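Local coordinates for protein ribonucleoside-diphosphate reductase, alpha chain (Actinobacillus ureae ATCC 25976, PDB 6DQX) that probably reduces ribonucleoside diphosphates to deoxyribonucleotides for DNA synthesis, as the catalytic alpha subunit of a class Id ribonucleotide reductase, at residues 362-367 with 503-508; 160-165 with 202-207; 55-60 with 72-77; 409-414 with 515-520; 106-111 with 333-338. All coordinates share one frame; numbering follows the deposited sequence.

Contact 1. Residues 362-367 with 503-508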
# COMPACT_ATOMS: atom_id res chain seq x y z
N ILE A 362 -12.26 31.81 38.43
CA ILE A 362 -13.47 31.74 37.61
C ILE A 362 -13.76 30.28 37.36
O ILE A 362 -12.85 29.52 36.95
CB ILE A 362 -13.29 32.44 36.24
CG1 ILE A 362 -13.01 33.94 36.44
CG2 ILE A 362 -14.49 32.21 35.35
CD1 ILE A 362 -12.49 34.69 35.22
N ALA A 363 -15.01 29.89 37.58
CA ALA A 363 -15.46 28.54 37.28
C ALA A 363 -15.58 28.32 35.77
O ALA A 363 -16.01 29.22 35.02
CB ALA A 363 -16.79 28.26 37.95
N PHE A 364 -15.21 27.14 35.31
CA PHE A 364 -15.24 26.86 33.87
C PHE A 364 -16.60 27.14 33.24
O PHE A 364 -16.70 27.87 32.25
CB PHE A 364 -14.85 25.40 33.61
CG PHE A 364 -14.73 25.04 32.15
CD1 PHE A 364 -15.84 24.66 31.41
CD2 PHE A 364 -13.49 25.07 31.53
CE1 PHE A 364 -15.71 24.33 30.07
CE2 PHE A 364 -13.36 24.75 30.18
CZ PHE A 364 -14.47 24.38 29.46
N ASP A 365 -17.65 26.57 33.83
CA ASP A 365 -19.02 26.76 33.36
C ASP A 365 -19.61 27.98 34.06
O ASP A 365 -20.28 27.84 35.08
CB ASP A 365 -19.85 25.51 33.69
CG ASP A 365 -21.32 25.63 33.28
OD1 ASP A 365 -21.68 26.51 32.48
OD2 ASP A 365 -22.12 24.81 33.79
N SER A 366 -19.35 29.17 33.53
CA SER A 366 -19.88 30.41 34.11
C SER A 366 -20.04 31.52 33.07
O SER A 366 -19.39 31.52 32.04
CB SER A 366 -18.98 30.89 35.24
OG SER A 366 -17.73 31.35 34.78
N PHE A 367 -20.88 32.51 33.39
CA PHE A 367 -21.01 33.69 32.57
C PHE A 367 -19.68 34.43 32.44
O PHE A 367 -19.34 34.88 31.34
CB PHE A 367 -22.08 34.59 33.20
CG PHE A 367 -22.35 35.85 32.44
CD1 PHE A 367 -23.20 35.83 31.35
CD2 PHE A 367 -21.74 37.03 32.79
CE1 PHE A 367 -23.45 37.00 30.64
CE2 PHE A 367 -21.99 38.20 32.11
CZ PHE A 367 -22.86 38.18 31.03
N LEU A 503 -22.52 20.37 28.25
CA LEU A 503 -23.17 21.41 27.47
C LEU A 503 -22.33 22.69 27.47
O LEU A 503 -22.23 23.35 26.42
CB LEU A 503 -24.60 21.69 27.95
CG LEU A 503 -25.43 22.66 27.10
CD1 LEU A 503 -25.54 22.23 25.65
CD2 LEU A 503 -26.82 22.84 27.71
N SER A 504 -21.69 23.02 28.59
CA SER A 504 -20.84 24.22 28.66
C SER A 504 -19.61 24.13 27.75
O SER A 504 -19.22 25.11 27.11
CB SER A 504 -20.47 24.60 30.10
OG SER A 504 -19.33 23.90 30.57
N VAL A 505 -19.04 22.93 27.65
CA VAL A 505 -17.93 22.67 26.72
C VAL A 505 -18.37 23.00 25.29
O VAL A 505 -17.70 23.74 24.57
CB VAL A 505 -17.44 21.21 26.86
CG1 VAL A 505 -16.52 20.82 25.71
CG2 VAL A 505 -16.73 21.03 28.19
N ILE A 506 -19.53 22.48 24.90
CA ILE A 506 -20.08 22.69 23.56
C ILE A 506 -20.44 24.15 23.31
O ILE A 506 -20.09 24.72 22.25
CB ILE A 506 -21.32 21.78 23.34
CG1 ILE A 506 -20.93 20.30 23.45
CG2 ILE A 506 -22.01 22.06 22.01
CD1 ILE A 506 -19.77 19.87 22.61
N GLN A 507 -21.11 24.76 24.29
CA GLN A 507 -21.49 26.16 24.15
C GLN A 507 -20.30 27.12 24.05
O GLN A 507 -20.31 28.01 23.19
CB GLN A 507 -22.44 26.58 25.27
CG GLN A 507 -23.80 25.95 25.08
CD GLN A 507 -24.78 26.23 26.19
OE1 GLN A 507 -24.41 26.66 27.29
NE2 GLN A 507 -26.04 25.93 25.93
N GLN A 508 -19.26 26.91 24.86
CA GLN A 508 -18.04 27.68 24.75
C GLN A 508 -17.35 27.51 23.41
O GLN A 508 -16.80 28.48 22.86
CB GLN A 508 -17.05 27.37 25.88
CG GLN A 508 -17.45 27.95 27.23
CD GLN A 508 -16.37 27.77 28.27
OE1 GLN A 508 -15.23 27.47 27.95
NE2 GLN A 508 -16.74 27.90 29.55
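The carbonyl oxygen of Phe364 receives Gln508 NE2 at 2.7 Å, a short but badly bent bond (119° at the hydrogen) that counts as weak; the same oxygen also takes a weak bond from the backbone N of Ser366. The other end of the amide is held from outside, since Gln508 OE1 accepts from the indole NE1 of Trp353. These two partners favour the amide plane as it is set, at 25° to the Phe364 ring, and NE2 stands over one face of that ring, displaced toward its rim. A glutamine suits the place because its extended chain carries a donor and an acceptor across an apolar ring. OE1 comes within 3.5 Å of Phe364 CZ. The ring reaches the helix because its CG lies anti to the backbone N (chi1 -175°). Ser504 OG sits at the ring's edge, 3.7 Å from CD1, and turns its hydrogen-bonding capacity to Ser501 O; a serine is small enough to leave room for the ring and for Asp365, whose OD1 lies 3.3 Å from Ser504 CB. Val505 adds an apolar touch, CG2 to Phe364 CE1 at 3.9 Å. The loop 362-367 joins helix 353-359 to helix 367-395, with Ser366 as N-cap of the latter, and it rests here against the first turns of helix 502-513, while His354 meets the Phe364 ring edge-to-face.

Contact 2. Residues 160-165 with 202-207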
# COMPACT_ATOMS: atom_id res chain seq x y z
N PHE A 160 -10.77 -0.42 0.24
CA PHE A 160 -9.54 0.38 0.11
C PHE A 160 -8.98 0.90 1.43
O PHE A 160 -7.77 1.14 1.54
CB PHE A 160 -9.72 1.52 -0.90
CG PHE A 160 -9.97 1.04 -2.28
CD1 PHE A 160 -8.99 0.32 -2.97
CD2 PHE A 160 -11.19 1.22 -2.87
CE1 PHE A 160 -9.23 -0.17 -4.23
CE2 PHE A 160 -11.45 0.73 -4.13
CZ PHE A 160 -10.46 0.04 -4.82
N SER A 161 -9.83 1.08 2.44
CA SER A 161 -9.33 1.48 3.78
C SER A 161 -8.34 0.47 4.36
O SER A 161 -7.43 0.85 5.07
CB SER A 161 -10.48 1.73 4.76
OG SER A 161 -10.97 0.54 5.36
N LYS A 162 -8.45 -0.82 3.96
CA LYS A 162 -7.52 -1.86 4.39
C LYS A 162 -6.10 -1.56 3.97
O LYS A 162 -5.15 -1.85 4.69
CB LYS A 162 -7.95 -3.26 3.88
CG LYS A 162 -9.30 -3.68 4.42
CD LYS A 162 -9.58 -5.17 4.28
CE LYS A 162 -9.85 -5.56 2.85
NZ LYS A 162 -10.24 -6.99 2.73
N LEU A 163 -5.93 -0.92 2.83
CA LEU A 163 -4.62 -0.54 2.35
C LEU A 163 -3.95 0.48 3.27
O LEU A 163 -2.77 0.38 3.60
CB LEU A 163 -4.79 0.03 0.95
CG LEU A 163 -3.62 0.30 0.05
CD1 LEU A 163 -2.56 -0.79 0.10
CD2 LEU A 163 -4.19 0.48 -1.36
N PHE A 164 -4.72 1.45 3.73
CA PHE A 164 -4.15 2.51 4.57
C PHE A 164 -3.86 2.01 5.98
O PHE A 164 -2.84 2.37 6.56
CB PHE A 164 -5.07 3.72 4.53
CG PHE A 164 -5.14 4.33 3.17
CD1 PHE A 164 -4.15 5.23 2.77
CD2 PHE A 164 -6.11 3.95 2.26
CE1 PHE A 164 -4.17 5.76 1.49
CE2 PHE A 164 -6.13 4.47 0.97
CZ PHE A 164 -5.15 5.39 0.59
N ASP A 165 -4.74 1.17 6.49
CA ASP A 165 -4.53 0.51 7.77
C ASP A 165 -3.23 -0.32 7.76
O ASP A 165 -2.45 -0.28 8.71
CB ASP A 165 -5.75 -0.35 8.09
CG ASP A 165 -5.72 -0.92 9.50
OD1 ASP A 165 -6.14 -0.24 10.47
OD2 ASP A 165 -5.29 -2.06 9.62
N GLY A 202 -12.25 -8.83 15.47
CA GLY A 202 -11.95 -9.47 14.18
C GLY A 202 -12.04 -8.61 12.91
O GLY A 202 -11.59 -9.06 11.84
N ASN A 203 -12.59 -7.39 13.01
CA ASN A 203 -12.76 -6.51 11.84
C ASN A 203 -11.38 -6.27 11.25
O ASN A 203 -10.40 -6.19 11.99
CB ASN A 203 -13.49 -5.20 12.23
CG ASN A 203 -13.75 -4.28 11.04
OD1 ASN A 203 -12.88 -3.47 10.66
ND2 ASN A 203 -14.97 -4.36 10.47
N PRO A 204 -11.28 -6.22 9.90
CA PRO A 204 -9.97 -5.98 9.32
C PRO A 204 -9.28 -4.71 9.81
O PRO A 204 -8.07 -4.67 9.83
CB PRO A 204 -10.25 -5.87 7.83
CG PRO A 204 -11.51 -6.61 7.62
CD PRO A 204 -12.30 -6.52 8.88
N ILE A 205 -10.04 -3.69 10.20
CA ILE A 205 -9.49 -2.37 10.54
C ILE A 205 -9.42 -2.17 12.06
O ILE A 205 -10.46 -2.00 12.70
CB ILE A 205 -10.35 -1.25 9.95
CG1 ILE A 205 -10.57 -1.44 8.45
CG2 ILE A 205 -9.72 0.12 10.26
CD1 ILE A 205 -9.32 -1.54 7.62
N GLN A 206 -8.21 -2.18 12.60
CA GLN A 206 -7.95 -2.01 14.04
C GLN A 206 -7.04 -0.82 14.37
O GLN A 206 -7.03 -0.39 15.51
CB GLN A 206 -7.30 -3.28 14.60
CG GLN A 206 -8.15 -4.53 14.54
CD GLN A 206 -9.43 -4.43 15.34
OE1 GLN A 206 -9.47 -3.79 16.39
NE2 GLN A 206 -10.49 -5.03 14.83
N LEU A 207 -6.27 -0.29 13.41
CA LEU A 207 -5.21 0.70 13.72
C LEU A 207 -5.63 2.11 13.35
O LEU A 207 -5.39 3.04 14.13
CB LEU A 207 -3.90 0.34 13.01
CG LEU A 207 -3.35 -1.08 13.24
CD1 LEU A 207 -1.90 -1.19 12.78
CD2 LEU A 207 -3.47 -1.53 14.69
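Helix 156-170 and the irregular segment 202-207 draw closest at Asp165 and Leu207, whose CA atoms are 6.0 Å apart. There Asp165 OD1 accepts from the backbone N of Leu207 at 2.9 Å, through the lone pair on the side of the other carboxylate oxygen and with an angle of 149° at the hydrogen. The carboxylate can span the gap because CG lies anti to its own backbone N (chi1 -171°). OD1 also accepts from Met208 N, and Leu207 CB lies 3.4 Å from Asp165 OD1. Aspartate is apt here: its short arm brings an acceptor to two successive N-H groups. One turn earlier on the helix, Ile205 CD1 meets Lys162 CA at 3.7 Å and Ser161 OG at 3.5 Å, while its CG2 branch lies beside Asp165 OD1. Ser161 keeps its hydroxyl bonded to Phe158 O, a common arrangement for serine in a helix, and so offers the isoleucine a compact surface. The aliphatic part of Lys162 crosses Pro204 obliquely, CD to Pro204 CB 3.7 Å, and carries NZ on toward Asp169 of the second subunit, a long and weak ion pair. An Asx turn, Ile205 N to Asn203 OD1 at 2.9 Å, shapes the loop. A buried carboxylate whose OD1 takes two backbone donors would probably stay ionised, and it fixes the chain just as it enters strand 209-213.

Contact 3. Residues 55-60 with 72-77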
# COMPACT_ATOMS: atom_id res chain seq x y z
N ARG A 55 18.52 24.71 21.58
CA ARG A 55 17.54 24.51 20.52
C ARG A 55 16.63 25.75 20.35
O ARG A 55 16.38 26.18 19.22
CB ARG A 55 16.73 23.25 20.84
CG ARG A 55 15.74 22.81 19.79
CD ARG A 55 16.38 22.31 18.52
NE ARG A 55 15.35 22.10 17.50
CZ ARG A 55 15.38 22.51 16.24
NH1 ARG A 55 16.43 23.13 15.73
NH2 ARG A 55 14.32 22.26 15.46
N ILE A 56 16.19 26.34 21.45
CA ILE A 56 15.30 27.51 21.38
C ILE A 56 16.01 28.69 20.72
O ILE A 56 15.45 29.36 19.86
CB ILE A 56 14.74 27.90 22.76
CG1 ILE A 56 13.83 26.79 23.30
CG2 ILE A 56 14.02 29.24 22.71
CD1 ILE A 56 13.67 26.85 24.81
N ARG A 57 17.24 28.95 21.14
CA ARG A 57 18.04 29.97 20.51
C ARG A 57 18.23 29.73 19.01
O ARG A 57 18.13 30.67 18.23
CB ARG A 57 19.42 30.08 21.21
CG ARG A 57 20.36 31.11 20.57
CD ARG A 57 19.99 32.52 21.01
NE ARG A 57 20.48 32.82 22.37
CZ ARG A 57 20.03 33.81 23.17
NH1 ARG A 57 19.05 34.64 22.78
NH2 ARG A 57 20.56 33.96 24.38
N PHE A 58 18.56 28.49 18.62
CA PHE A 58 18.74 28.16 17.21
C PHE A 58 17.45 28.42 16.42
O PHE A 58 17.49 28.98 15.34
CB PHE A 58 19.15 26.70 17.03
CG PHE A 58 19.26 26.28 15.59
CD1 PHE A 58 20.43 26.51 14.88
CD2 PHE A 58 18.19 25.67 14.95
CE1 PHE A 58 20.53 26.12 13.55
CE2 PHE A 58 18.28 25.29 13.62
CZ PHE A 58 19.45 25.53 12.92
N ILE A 59 16.32 28.01 16.98
CA ILE A 59 15.01 28.20 16.30
C ILE A 59 14.73 29.70 16.09
O ILE A 59 14.36 30.11 14.98
CB ILE A 59 13.88 27.53 17.11
CG1 ILE A 59 13.99 26.03 16.97
CG2 ILE A 59 12.50 28.04 16.67
CD1 ILE A 59 13.12 25.23 17.92
N ALA A 60 14.95 30.50 17.14
CA ALA A 60 14.75 31.96 17.08
C ALA A 60 15.65 32.60 16.03
O ALA A 60 15.19 33.42 15.23
CB ALA A 60 15.06 32.59 18.43
N TYR A 72 14.24 40.26 15.39
CA TYR A 72 13.17 39.27 15.51
C TYR A 72 13.51 38.16 16.51
O TYR A 72 12.68 37.82 17.37
CB TYR A 72 12.80 38.70 14.13
CG TYR A 72 11.68 37.71 14.25
CD1 TYR A 72 10.34 38.11 14.24
CD2 TYR A 72 11.95 36.35 14.44
CE1 TYR A 72 9.32 37.17 14.38
CE2 TYR A 72 10.94 35.43 14.58
CZ TYR A 72 9.62 35.85 14.55
OH TYR A 72 8.61 34.94 14.71
N ALA A 73 14.72 37.59 16.40
CA ALA A 73 15.14 36.47 17.26
C ALA A 73 15.02 36.80 18.74
O ALA A 73 14.51 35.99 19.51
CB ALA A 73 16.57 36.04 16.93
N ASP A 74 15.49 37.98 19.14
CA ASP A 74 15.43 38.37 20.54
C ASP A 74 13.98 38.57 21.03
O ASP A 74 13.67 38.23 22.17
CB ASP A 74 16.28 39.62 20.83
CG ASP A 74 17.78 39.34 20.77
OD1 ASP A 74 18.21 38.16 20.87
OD2 ASP A 74 18.53 40.30 20.60
N LYS A 75 13.12 39.05 20.14
CA LYS A 75 11.67 39.15 20.47
C LYS A 75 11.07 37.77 20.65
O LYS A 75 10.44 37.50 21.67
CB LYS A 75 10.90 39.91 19.41
CG LYS A 75 10.89 41.41 19.62
CD LYS A 75 9.88 42.12 18.72
CE LYS A 75 8.43 41.87 19.13
NZ LYS A 75 7.97 42.61 20.35
N PHE A 76 11.29 36.89 19.67
CA PHE A 76 10.80 35.52 19.78
C PHE A 76 11.37 34.82 21.02
O PHE A 76 10.63 34.16 21.77
CB PHE A 76 11.14 34.76 18.50
CG PHE A 76 10.65 33.35 18.47
CD1 PHE A 76 11.45 32.32 18.95
CD2 PHE A 76 9.44 33.03 17.88
CE1 PHE A 76 11.01 31.01 18.92
CE2 PHE A 76 9.00 31.72 17.83
CZ PHE A 76 9.80 30.70 18.33
N TYR A 77 12.67 34.97 21.26
CA TYR A 77 13.31 34.37 22.43
C TYR A 77 12.71 34.88 23.74
O TYR A 77 12.41 34.09 24.65
CB TYR A 77 14.83 34.62 22.39
CG TYR A 77 15.62 33.83 23.42
CD1 TYR A 77 16.00 32.51 23.18
CD2 TYR A 77 16.00 34.41 24.62
CE1 TYR A 77 16.73 31.79 24.12
CE2 TYR A 77 16.73 33.70 25.57
CZ TYR A 77 17.09 32.39 25.30
OH TYR A 77 17.82 31.67 26.22
O HOH W 1 18.06 35.19 20.18
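The guanidinium of Arg57 lies flat on the Tyr77 ring, a stacked cation-pi pair with centres 3.9 Å apart and planes 20° from parallel. NH1 is over the middle of the ring face, 3.6 Å from Tyr77 CD2, and at the guanidinium edge, in its plane, a water accepts from NH1 at 2.8 Å. That water donates in turn to Asp74 OD1, bridging two opposite charges that stand too far apart for a salt bridge. Bends at chi2 and chi3 fold the arginine back over the tyrosine, so a residue on the exposed flank of its helix can still cover the ring. Ile56 meets the same ring obliquely, CG2 to Tyr77 CD1 at 3.9 Å. At the centre of the contact alanines suit the close approach: Ala73 CB reaches Ala60 O at 3.4 Å, and Ala60 CB packs 3.7 Å from Phe76 CD1. Ile59 adds CG2 beside Phe76 CE1 at 4.0 Å, so Phe76 is touched by both residues, obliquely to its ring. Helices 52-67 and 72-82 form a helical hairpin, their short axes running at 137° to each other and 9.1 Å apart at closest. The apolar side, with Ile59, Tyr72 and Phe76, faces helix 308-327, where Tyr72 OH bonds to Val311 O and Phe315 meets the Phe76 ring.

Contact 4. Residues 409-414 with 515-520; sequences TTLMSI and YIDQGQ
The carboxylate of Asp517 takes three hydrogen bonds from two successive backbone N-H groups, joining two irregular segments that share a single beta bridge, Ile414 with Gln520. OD2 takes Leu411 N at 2.9 Å on its syn side, OD1 takes Met412 N at 2.9 Å through its syn lone pair, and a weaker branch joins Leu411 N to OD1. Aspartate's short arm, with chi1 at 54°, sets both oxygens toward segment 409-414. A water links OD2 (2.6 Å) to Thr409 O. Two backbone bonds follow: Gln518 N to Met412 O at 3.1 Å and Ile414 N to Gly519 O at 2.9 Å. Apolar contact is lighter: Ile414 CG1 meets Ile516 CD1 at 3.8 Å, and the aliphatic part of Gln518 crosses Thr410. Glutamine suits this buried place because both ends of its amide find partners, Met279 N and Leu346 O. Segment 409-414 also makes backbone hydrogen bonds to Leu346 and to Leu348 in strand 347-351, while helix 367-395 packs on Met412 and Tyr515.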
# COMPACT_ATOMS: atom_id res chain seq x y z
N THR A 409 -4.28 31.69 4.07
CA THR A 409 -5.71 31.53 3.83
C THR A 409 -6.48 31.40 5.14
O THR A 409 -7.59 31.95 5.28
CB THR A 409 -6.05 30.32 2.94
OG1 THR A 409 -5.45 29.15 3.49
CG2 THR A 409 -5.57 30.55 1.52
N THR A 410 -5.85 30.70 6.09
CA THR A 410 -6.34 30.55 7.44
C THR A 410 -5.21 30.85 8.42
O THR A 410 -4.03 30.67 8.11
CB THR A 410 -6.85 29.09 7.70
OG1 THR A 410 -5.75 28.17 7.62
CG2 THR A 410 -7.95 28.76 6.69
N LEU A 411 -5.59 31.29 9.61
CA LEU A 411 -4.69 31.65 10.68
C LEU A 411 -4.82 30.82 11.97
O LEU A 411 -3.80 30.62 12.65
CB LEU A 411 -4.87 33.13 11.05
CG LEU A 411 -4.19 34.17 10.15
CD1 LEU A 411 -2.69 33.89 10.04
CD2 LEU A 411 -4.82 34.24 8.78
N MET A 412 -6.02 30.35 12.30
CA MET A 412 -6.26 29.76 13.63
C MET A 412 -6.96 28.42 13.65
O MET A 412 -7.90 28.20 12.90
CB MET A 412 -7.06 30.74 14.53
CG MET A 412 -6.24 31.95 14.94
SD MET A 412 -7.20 33.13 15.91
CE MET A 412 -7.35 32.11 17.37
N SER A 413 -6.52 27.56 14.55
CA SER A 413 -7.14 26.26 14.75
C SER A 413 -6.80 25.81 16.15
O SER A 413 -5.67 26.03 16.62
CB SER A 413 -6.59 25.24 13.72
OG SER A 413 -5.22 25.01 13.92
N ILE A 414 -7.71 25.10 16.79
CA ILE A 414 -7.46 24.69 18.19
C ILE A 414 -7.20 23.20 18.29
O ILE A 414 -8.10 22.39 18.52
CB ILE A 414 -8.61 25.15 19.14
CG1 ILE A 414 -8.97 26.61 18.91
CG2 ILE A 414 -8.26 24.85 20.60
CD1 ILE A 414 -7.82 27.59 19.01
N TYR A 515 -14.68 33.38 15.86
CA TYR A 515 -13.37 33.99 15.78
C TYR A 515 -12.26 33.09 15.25
O TYR A 515 -11.10 33.49 15.23
CB TYR A 515 -12.95 34.43 17.18
CG TYR A 515 -13.92 35.39 17.79
CD1 TYR A 515 -14.14 36.61 17.20
CD2 TYR A 515 -14.62 35.07 18.95
CE1 TYR A 515 -15.05 37.52 17.75
CE2 TYR A 515 -15.55 35.97 19.49
CZ TYR A 515 -15.72 37.19 18.90
OH TYR A 515 -16.63 38.10 19.44
N ILE A 516 -12.61 31.87 14.82
CA ILE A 516 -11.62 30.84 14.44
C ILE A 516 -11.95 30.41 13.02
O ILE A 516 -13.03 29.87 12.75
CB ILE A 516 -11.68 29.63 15.41
CG1 ILE A 516 -11.26 30.04 16.83
CG2 ILE A 516 -10.79 28.48 14.91
CD1 ILE A 516 -11.66 29.04 17.90
N ASP A 517 -11.02 30.67 12.11
CA ASP A 517 -11.28 30.35 10.71
C ASP A 517 -11.16 28.85 10.34
O ASP A 517 -11.75 28.43 9.34
CB ASP A 517 -10.50 31.30 9.74
CG ASP A 517 -9.01 31.36 10.02
OD1 ASP A 517 -8.49 30.54 10.81
OD2 ASP A 517 -8.32 32.24 9.42
N GLN A 518 -10.43 28.06 11.12
CA GLN A 518 -10.49 26.61 11.01
C GLN A 518 -11.42 26.07 12.10
O GLN A 518 -12.55 26.58 12.28
CB GLN A 518 -9.09 25.99 11.02
CG GLN A 518 -8.14 26.51 9.93
CD GLN A 518 -7.04 25.49 9.62
OE1 GLN A 518 -7.33 24.36 9.21
NE2 GLN A 518 -5.80 25.86 9.88
N GLY A 519 -10.99 25.03 12.81
CA GLY A 519 -11.86 24.36 13.77
C GLY A 519 -11.25 24.16 15.11
O GLY A 519 -10.23 24.80 15.49
N GLN A 520 -11.87 23.26 15.87
CA GLN A 520 -11.48 23.03 17.23
C GLN A 520 -11.62 21.55 17.59
O GLN A 520 -12.66 20.97 17.33
CB GLN A 520 -12.39 23.83 18.21
CG GLN A 520 -12.49 25.31 17.96
CD GLN A 520 -13.51 25.91 18.91
OE1 GLN A 520 -13.33 25.84 20.14
NE2 GLN A 520 -14.61 26.43 18.36
O HOH W 2 -9.30 33.10 7.17

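Contact 5. Residues 106-111 with 333-338; sequences FGSYIG and LDRAHR
Phe106 and Ala336 make the tightest apolar touch, Phe106 CE2 to Ala336 CB at 3.3 Å, with Leu333 CD2 following at 4.0 Å from the same CE2. Alanine suits this spot on helix 334-343, since its single methyl lets the ring come close to the helix, and Leu333, at the N-cap position, packs beside it. Farther along the strand, Tyr109 O is met by Arg335 from the helix: NH1 gives it a weak bond at 3.3 Å, and NH2 lies 3.8 Å from Ser108 CB. The bend at chi3 (-69°) turns the long chain so that its guanidinium meets the end of strand 105-109. A water in the guanidinium plane weakly links NH1 to Gly111 N. In the next shell Glu123 forms a salt bridge with Arg335 NH2 and also binds Ser108 OG, so one carboxylate steadies both sides of the contact. Thr120 OG1 bonds to NH2 and Asn284 O to NH1. Tyr109 turns its hydroxyl to Asp140, while Met127 and Val289 pack on Phe106. With its stronger bonds going to helix 114-130 and Asn284, the buried arginine would probably remain charged, and its weak link to Tyr109 O is one part of a shared network joining helix, strand and loop.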
# COMPACT_ATOMS: atom_id res chain seq x y z
N PHE A 106 -1.66 16.36 7.29
CA PHE A 106 -1.53 16.03 5.88
C PHE A 106 -2.84 15.35 5.47
O PHE A 106 -3.16 14.25 5.96
CB PHE A 106 -0.32 15.13 5.65
CG PHE A 106 0.07 14.97 4.21
CD1 PHE A 106 -0.71 14.23 3.34
CD2 PHE A 106 1.23 15.56 3.72
CE1 PHE A 106 -0.36 14.09 2.00
CE2 PHE A 106 1.59 15.42 2.38
CZ PHE A 106 0.79 14.70 1.52
N GLY A 107 -3.62 16.02 4.64
CA GLY A 107 -4.97 15.58 4.28
C GLY A 107 -5.15 15.40 2.81
O GLY A 107 -5.04 16.36 2.06
N SER A 108 -5.43 14.16 2.39
CA SER A 108 -5.55 13.82 0.97
C SER A 108 -6.99 13.57 0.55
O SER A 108 -7.82 13.07 1.33
CB SER A 108 -4.71 12.60 0.62
OG SER A 108 -3.41 12.70 1.16
N TYR A 109 -7.26 13.91 -0.70
CA TYR A 109 -8.51 13.57 -1.36
C TYR A 109 -8.24 12.33 -2.21
O TYR A 109 -7.30 12.32 -3.01
CB TYR A 109 -8.95 14.73 -2.24
CG TYR A 109 -10.11 14.40 -3.12
CD1 TYR A 109 -11.41 14.52 -2.66
CD2 TYR A 109 -9.89 13.94 -4.44
CE1 TYR A 109 -12.48 14.20 -3.49
CE2 TYR A 109 -10.95 13.59 -5.25
CZ TYR A 109 -12.23 13.73 -4.78
OH TYR A 109 -13.28 13.41 -5.62
N ILE A 110 -9.04 11.29 -2.02
CA ILE A 110 -8.88 10.04 -2.81
C ILE A 110 -9.84 10.03 -4.00
O ILE A 110 -11.04 9.83 -3.84
CB ILE A 110 -9.10 8.79 -1.94
CG1 ILE A 110 -8.19 8.84 -0.71
CG2 ILE A 110 -8.79 7.52 -2.79
CD1 ILE A 110 -8.32 7.70 0.27
N GLY A 111 -9.33 10.27 -5.21
CA GLY A 111 -10.17 10.19 -6.40
C GLY A 111 -10.59 8.75 -6.68
O GLY A 111 -9.93 7.81 -6.26
N LEU A 333 5.17 13.95 -2.51
CA LEU A 333 4.56 15.06 -1.77
C LEU A 333 4.17 16.27 -2.67
O LEU A 333 3.89 17.37 -2.15
CB LEU A 333 5.51 15.49 -0.67
CG LEU A 333 5.91 14.40 0.34
CD1 LEU A 333 6.59 15.05 1.53
CD2 LEU A 333 4.75 13.53 0.79
N ASP A 334 4.08 16.05 -3.98
CA ASP A 334 3.80 17.17 -4.92
C ASP A 334 2.45 17.86 -4.64
O ASP A 334 2.34 19.07 -4.84
CB ASP A 334 3.88 16.77 -6.40
CG ASP A 334 3.01 15.58 -6.74
OD1 ASP A 334 3.10 14.54 -6.04
OD2 ASP A 334 2.25 15.66 -7.75
N ARG A 335 1.45 17.12 -4.17
CA ARG A 335 0.12 17.71 -3.95
C ARG A 335 0.15 18.62 -2.73
O ARG A 335 -0.55 19.63 -2.73
CB ARG A 335 -0.97 16.64 -3.79
CG ARG A 335 -1.18 15.80 -5.04
CD ARG A 335 -2.54 15.18 -5.11
NE ARG A 335 -2.70 14.15 -4.09
CZ ARG A 335 -3.72 13.30 -4.01
NH1 ARG A 335 -4.74 13.37 -4.85
NH2 ARG A 335 -3.75 12.40 -3.04
N ALA A 336 0.92 18.23 -1.72
CA ALA A 336 1.09 19.03 -0.50
C ALA A 336 1.98 20.25 -0.77
O ALA A 336 1.73 21.35 -0.26
CB ALA A 336 1.65 18.21 0.61
N HIS A 337 3.04 20.03 -1.54
CA HIS A 337 3.90 21.16 -1.95
C HIS A 337 3.09 22.23 -2.65
O HIS A 337 3.24 23.44 -2.32
CB HIS A 337 5.03 20.66 -2.85
CG HIS A 337 5.86 21.75 -3.43
ND1 HIS A 337 6.88 22.34 -2.73
CD2 HIS A 337 5.80 22.39 -4.61
CE1 HIS A 337 7.42 23.29 -3.47
NE2 HIS A 337 6.79 23.33 -4.62
N ARG A 338 2.23 21.81 -3.58
CA ARG A 338 1.35 22.70 -4.32
C ARG A 338 0.41 23.45 -3.35
O ARG A 338 0.30 24.68 -3.40
CB ARG A 338 0.52 21.92 -5.35
CG ARG A 338 -0.44 22.79 -6.13
CD ARG A 338 -1.07 22.04 -7.27
NE ARG A 338 -2.18 22.77 -7.85
CZ ARG A 338 -2.08 23.80 -8.70
NH1 ARG A 338 -0.91 24.27 -9.10
NH2 ARG A 338 -3.19 24.36 -9.16
O HOH W 3 -7.33 12.26 -6.49

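How the contacts relate
From the N terminus, contact 3 comes first and closes a short helical hairpin. Contact 5 then opens on strand 105-109 and closes far along the chain at helix 334-343; contact 2, tying helix 156-170 to the loop before strand 209-213, falls wholly within that span. These two touch, Phe164 CZ to Ile110 CD1 at 3.9 Å, so helix 156-170 packs against the loop just past strand 105-109. Contacts 1 and 4 follow and cross, their segments alternating; contact 1 joins the loop before helix 367-395 to helix 502-513, which leads on to contact 4. Contact 4 lies about 20 Å, centre to centre, from both contact 1 and contact 5, which lie on opposite sides of the chain's centre.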